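Local coordinates for bromodomain adjacent to zinc finger domain protein 2B (Homo sapiens, PDB 4QF3) that probably reads histone tails in chromatin through its PHD zinc finger, as a regulator of transcription related to TIP5, at residues C9-L20 and D28-H36. Residues are numbered along the deposited sequence; the frame is centred on the assembly and turned at random.
Sequences CQICRKGDNEEL and DKGCHTYCH. With ZN (zinc ion), chain C.
Cys9 turns SG anti to its own nitrogen (chi1 175°), and His32 holds its ring anti to its carbonyl carbon (chi1 -69°), which brings both onto one zinc ion. The metal takes His32 ND1 at 2.1 Å and three thiolates, from Cys9, Cys12 and Cys35. Cys9 SG also accepts three N-H groups, those of Ile11 and Cys12 in its own turn and that of His32 across the contact, bonds that would probably temper the charge on the sulfur. The far side of the imidazole is fixed too: His32 NE2 donates almost straight (170°) to Asp16 O at 2.8 Å, with the oxygen in the ring plane, while Cys12 SG sits at the ring's edge. This is the three-cysteine, one-histidine site of a PHD finger, its CxxC turn clamped against strand 30-32 and the turn that follows. Tyr34 folds back over His32, its OH 3.2 Å above the middle of the imidazole, with His32 CB against the face of the phenol. A water joins that OH to Asp16 OD1, and Leu20 CD1 meets the edge of the Tyr34 ring, 3.9 Å from Tyr34 CE2. With an alanine at Tyr34, this face of His32 would probably be uncovered and the water left without its hydroxyl partner. Next to Tyr34 in the chain, Thr33 N donates to Leu20 O at 2.9 Å. At the other end Gln10 N bonds Gly30 O at 2.8 Å; the Gln10 side chain lies across the extended Lys29 chain, with OE1 reaching Gly30 N through a second water.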
loop_
_atom_site.group_PDB
_atom_site.type_symbol
_atom_site.label_atom_id
_atom_site.label_comp_id
_atom_site.label_asym_id
_atom_site.label_seq_id
_atom_site.Cartn_x
_atom_site.Cartn_y
_atom_site.Cartn_z
ATOM N N CYS A 9 3.080 3.231 6.049
ATOM C CA CYS A 9 3.073 1.794 5.685
ATOM C C CYS A 9 2.533 0.927 6.844
ATOM O O CYS A 9 2.926 1.102 8.013
ATOM C CB CYS A 9 4.502 1.383 5.435
ATOM S SG CYS A 9 4.749 -0.384 5.116
ATOM N N GLN A 10 1.601 0.010 6.555
ATOM C CA GLN A 10 1.029 -0.865 7.604
ATOM C C GLN A 10 2.066 -1.700 8.309
ATOM O O GLN A 10 1.891 -2.037 9.494
ATOM C CB GLN A 10 0.015 -1.809 6.978
ATOM C CG GLN A 10 -1.195 -1.118 6.436
ATOM C CD GLN A 10 -2.143 -0.744 7.561
ATOM O OE1 GLN A 10 -2.228 0.427 7.965
ATOM N NE2 GLN A 10 -2.826 -1.746 8.111
ATOM N N ILE A 11 3.182 -1.994 7.652
ATOM C CA ILE A 11 4.210 -2.875 8.245
ATOM C C ILE A 11 5.308 -2.094 8.988
ATOM O O ILE A 11 5.552 -2.349 10.187
ATOM C CB ILE A 11 4.843 -3.786 7.142
ATOM C CG1 ILE A 11 3.753 -4.662 6.489
ATOM C CG2 ILE A 11 5.995 -4.594 7.732
ATOM C CD1 ILE A 11 3.093 -5.655 7.410
ATOM N N CYS A 12 5.977 -1.147 8.344
ATOM C CA CYS A 12 7.099 -0.449 9.013
ATOM C C CYS A 12 6.647 0.844 9.714
ATOM O O CYS A 12 7.413 1.443 10.504
ATOM C CB CYS A 12 8.198 -0.135 8.009
ATOM S SG CYS A 12 7.779 1.081 6.767
ATOM N N ARG A 13 5.422 1.267 9.416
ATOM C CA ARG A 13 4.770 2.489 9.991
ATOM C C ARG A 13 5.473 3.784 9.640
ATOM O O ARG A 13 5.315 4.819 10.325
ATOM C CB ARG A 13 4.668 2.381 11.515
ATOM C CG ARG A 13 4.393 0.979 12.004
ATOM C CD ARG A 13 3.229 0.314 11.312
ATOM N NE ARG A 13 2.089 0.873 11.936
ATOM C CZ ARG A 13 0.864 0.394 11.950
ATOM N NH1 ARG A 13 0.537 -0.678 11.285
ATOM N NH2 ARG A 13 -0.054 1.040 12.657
ATOM N N LYS A 14 6.264 3.755 8.585
ATOM C CA LYS A 14 6.900 4.955 8.041
ATOM C C LYS A 14 6.201 5.442 6.775
ATOM O O LYS A 14 5.636 4.652 6.020
ATOM C CB LYS A 14 8.374 4.713 7.793
ATOM C CG LYS A 14 9.079 4.089 8.989
ATOM C CD LYS A 14 10.566 3.870 8.747
ATOM C CE LYS A 14 11.412 5.025 9.257
ATOM N NZ LYS A 14 12.796 4.572 9.559
ATOM N N GLY A 15 6.297 6.738 6.494
ATOM C CA GLY A 15 5.682 7.339 5.294
ATOM C C GLY A 15 6.667 7.850 4.258
ATOM O O GLY A 15 6.323 8.646 3.369
ATOM N N ASP A 16 7.889 7.353 4.325
ATOM C CA ASP A 16 8.904 7.684 3.341
ATOM C C ASP A 16 8.762 6.879 2.039
ATOM O O ASP A 16 7.891 6.001 1.931
ATOM C CB ASP A 16 10.318 7.496 3.953
ATOM C CG ASP A 16 10.631 6.050 4.363
ATOM O OD1 ASP A 16 9.739 5.177 4.444
ATOM O OD2 ASP A 16 11.804 5.761 4.645
ATOM N N ASN A 17 9.652 7.112 1.072
ATOM C CA ASN A 17 9.683 6.330 -0.152
ATOM C C ASN A 17 8.307 6.290 -0.787
ATOM O O ASN A 17 7.771 5.214 -1.098
ATOM C CB ASN A 17 10.157 4.897 0.095
ATOM C CG ASN A 17 11.654 4.722 -0.056
ATOM O OD1 ASN A 17 12.305 4.092 0.789
ATOM N ND2 ASN A 17 12.207 5.255 -1.133
ATOM N N GLU A 18 7.732 7.457 -1.021
ATOM C CA GLU A 18 6.369 7.547 -1.477
ATOM C C GLU A 18 6.083 6.828 -2.788
ATOM O O GLU A 18 5.014 6.253 -2.926
ATOM C CB GLU A 18 5.935 9.023 -1.508
ATOM C CG GLU A 18 5.642 9.543 -0.103
ATOM C CD GLU A 18 6.178 10.936 0.158
ATOM O OE1 GLU A 18 5.847 11.857 -0.618
ATOM O OE2 GLU A 18 6.919 11.104 1.154
ATOM N N GLU A 19 7.034 6.800 -3.721
ATOM C CA GLU A 19 6.832 6.114 -5.009
ATOM C C GLU A 19 6.615 4.613 -4.803
ATOM O O GLU A 19 5.935 3.940 -5.592
ATOM C CB GLU A 19 8.043 6.339 -5.929
ATOM C CG GLU A 19 8.015 5.532 -7.221
ATOM C CD GLU A 19 8.899 6.149 -8.305
ATOM O OE1 GLU A 19 8.512 7.236 -8.777
ATOM O OE2 GLU A 19 9.947 5.560 -8.636
ATOM N N LEU A 20 7.183 4.097 -3.708
ATOM C CA LEU A 20 7.134 2.674 -3.394
ATOM C C LEU A 20 6.081 2.352 -2.319
ATOM O O LEU A 20 5.860 1.169 -1.996
ATOM C CB LEU A 20 8.506 2.181 -2.921
ATOM C CG LEU A 20 9.639 2.348 -3.965
ATOM C CD1 LEU A 20 10.962 1.929 -3.330
ATOM C CD2 LEU A 20 9.378 1.596 -5.262
ATOM N N ASP A 28 -7.708 2.382 1.249
ATOM C CA ASP A 28 -6.808 3.505 1.517
ATOM C C ASP A 28 -5.659 3.216 2.490
ATOM O O ASP A 28 -5.045 4.168 2.988
ATOM C CB ASP A 28 -7.600 4.740 2.008
ATOM C CG ASP A 28 -8.722 5.126 1.069
ATOM O OD1 ASP A 28 -8.491 5.176 -0.164
ATOM O OD2 ASP A 28 -9.834 5.397 1.567
ATOM N N LYS A 29 -5.340 1.939 2.740
ATOM C CA LYS A 29 -4.197 1.613 3.583
ATOM C C LYS A 29 -2.980 1.528 2.655
ATOM O O LYS A 29 -3.138 1.340 1.463
ATOM C CB LYS A 29 -4.397 0.319 4.272
ATOM C CG LYS A 29 -5.472 0.402 5.359
ATOM C CD LYS A 29 -5.645 -0.922 6.049
ATOM C CE LYS A 29 -6.631 -0.753 7.204
ATOM N NZ LYS A 29 -7.177 -2.057 7.667
ATOM N N GLY A 30 -1.807 1.699 3.239
ATOM C CA GLY A 30 -0.520 1.750 2.538
ATOM C C GLY A 30 0.428 0.652 2.930
ATOM O O GLY A 30 0.400 0.117 4.029
ATOM N N CYS A 31 1.270 0.238 1.973
ATOM C CA CYS A 31 2.323 -0.686 2.285
ATOM C C CYS A 31 3.427 -0.563 1.258
ATOM O O CYS A 31 3.163 -0.572 0.047
ATOM C CB CYS A 31 1.787 -2.111 2.327
ATOM S SG CYS A 31 2.905 -3.366 3.005
ATOM N N HIS A 32 4.671 -0.486 1.708
ATOM C CA HIS A 32 5.785 -0.431 0.737
ATOM C C HIS A 32 5.978 -1.732 -0.023
ATOM O O HIS A 32 5.785 -2.803 0.524
ATOM C CB HIS A 32 7.104 -0.205 1.467
ATOM C CG HIS A 32 7.229 1.164 2.091
ATOM N ND1 HIS A 32 7.268 1.370 3.455
ATOM C CD2 HIS A 32 7.313 2.389 1.514
ATOM C CE1 HIS A 32 7.423 2.667 3.690
ATOM N NE2 HIS A 32 7.449 3.306 2.530
ATOM N N THR A 33 6.389 -1.598 -1.281
ATOM C CA THR A 33 6.702 -2.764 -2.073
ATOM C C THR A 33 7.618 -3.728 -1.289
ATOM O O THR A 33 7.406 -4.965 -1.252
ATOM C CB THR A 33 7.419 -2.279 -3.349
ATOM O OG1 THR A 33 8.489 -1.397 -2.983
ATOM C CG2 THR A 33 6.494 -1.631 -4.346
ATOM N N TYR A 34 8.652 -3.188 -0.622
ATOM C CA TYR A 34 9.694 -3.976 0.020
ATOM C C TYR A 34 9.345 -4.433 1.420
ATOM O O TYR A 34 10.103 -5.161 2.046
ATOM C CB TYR A 34 11.006 -3.167 0.035
ATOM C CG TYR A 34 10.869 -1.769 0.631
ATOM C CD1 TYR A 34 10.770 -1.572 2.013
ATOM C CD2 TYR A 34 10.811 -0.663 -0.170
ATOM C CE1 TYR A 34 10.654 -0.309 2.543
ATOM C CE2 TYR A 34 10.725 0.610 0.351
ATOM C CZ TYR A 34 10.624 0.775 1.727
ATOM O OH TYR A 34 10.485 2.081 2.225
ATOM N N CYS A 35 8.182 -3.986 1.904
ATOM C CA CYS A 35 7.630 -4.398 3.204
ATOM C C CYS A 35 6.612 -5.523 3.055
ATOM O O CYS A 35 6.387 -6.254 4.016
ATOM C CB CYS A 35 6.969 -3.236 3.975
ATOM S SG CYS A 35 8.199 -2.053 4.575
ATOM N N HIS A 36 6.043 -5.721 1.851
ATOM C CA HIS A 36 5.291 -6.923 1.580
ATOM C C HIS A 36 6.162 -8.153 1.630
ATOM O O HIS A 36 7.362 -8.100 1.345
ATOM C CB HIS A 36 4.708 -6.911 0.177
ATOM C CG HIS A 36 3.522 -6.042 0.018
ATOM N ND1 HIS A 36 2.242 -6.498 0.244
ATOM C CD2 HIS A 36 3.408 -4.752 -0.366
ATOM C CE1 HIS A 36 1.385 -5.528 -0.008
ATOM N NE2 HIS A 36 2.064 -4.466 -0.387
HETATM ZN ZN ZN C . 7.076 -0.112 4.991
HETATM O O HOH W 1 -1.697 2.337 6.016
HETATM O O HOH W 2 10.433 2.490 5.003
#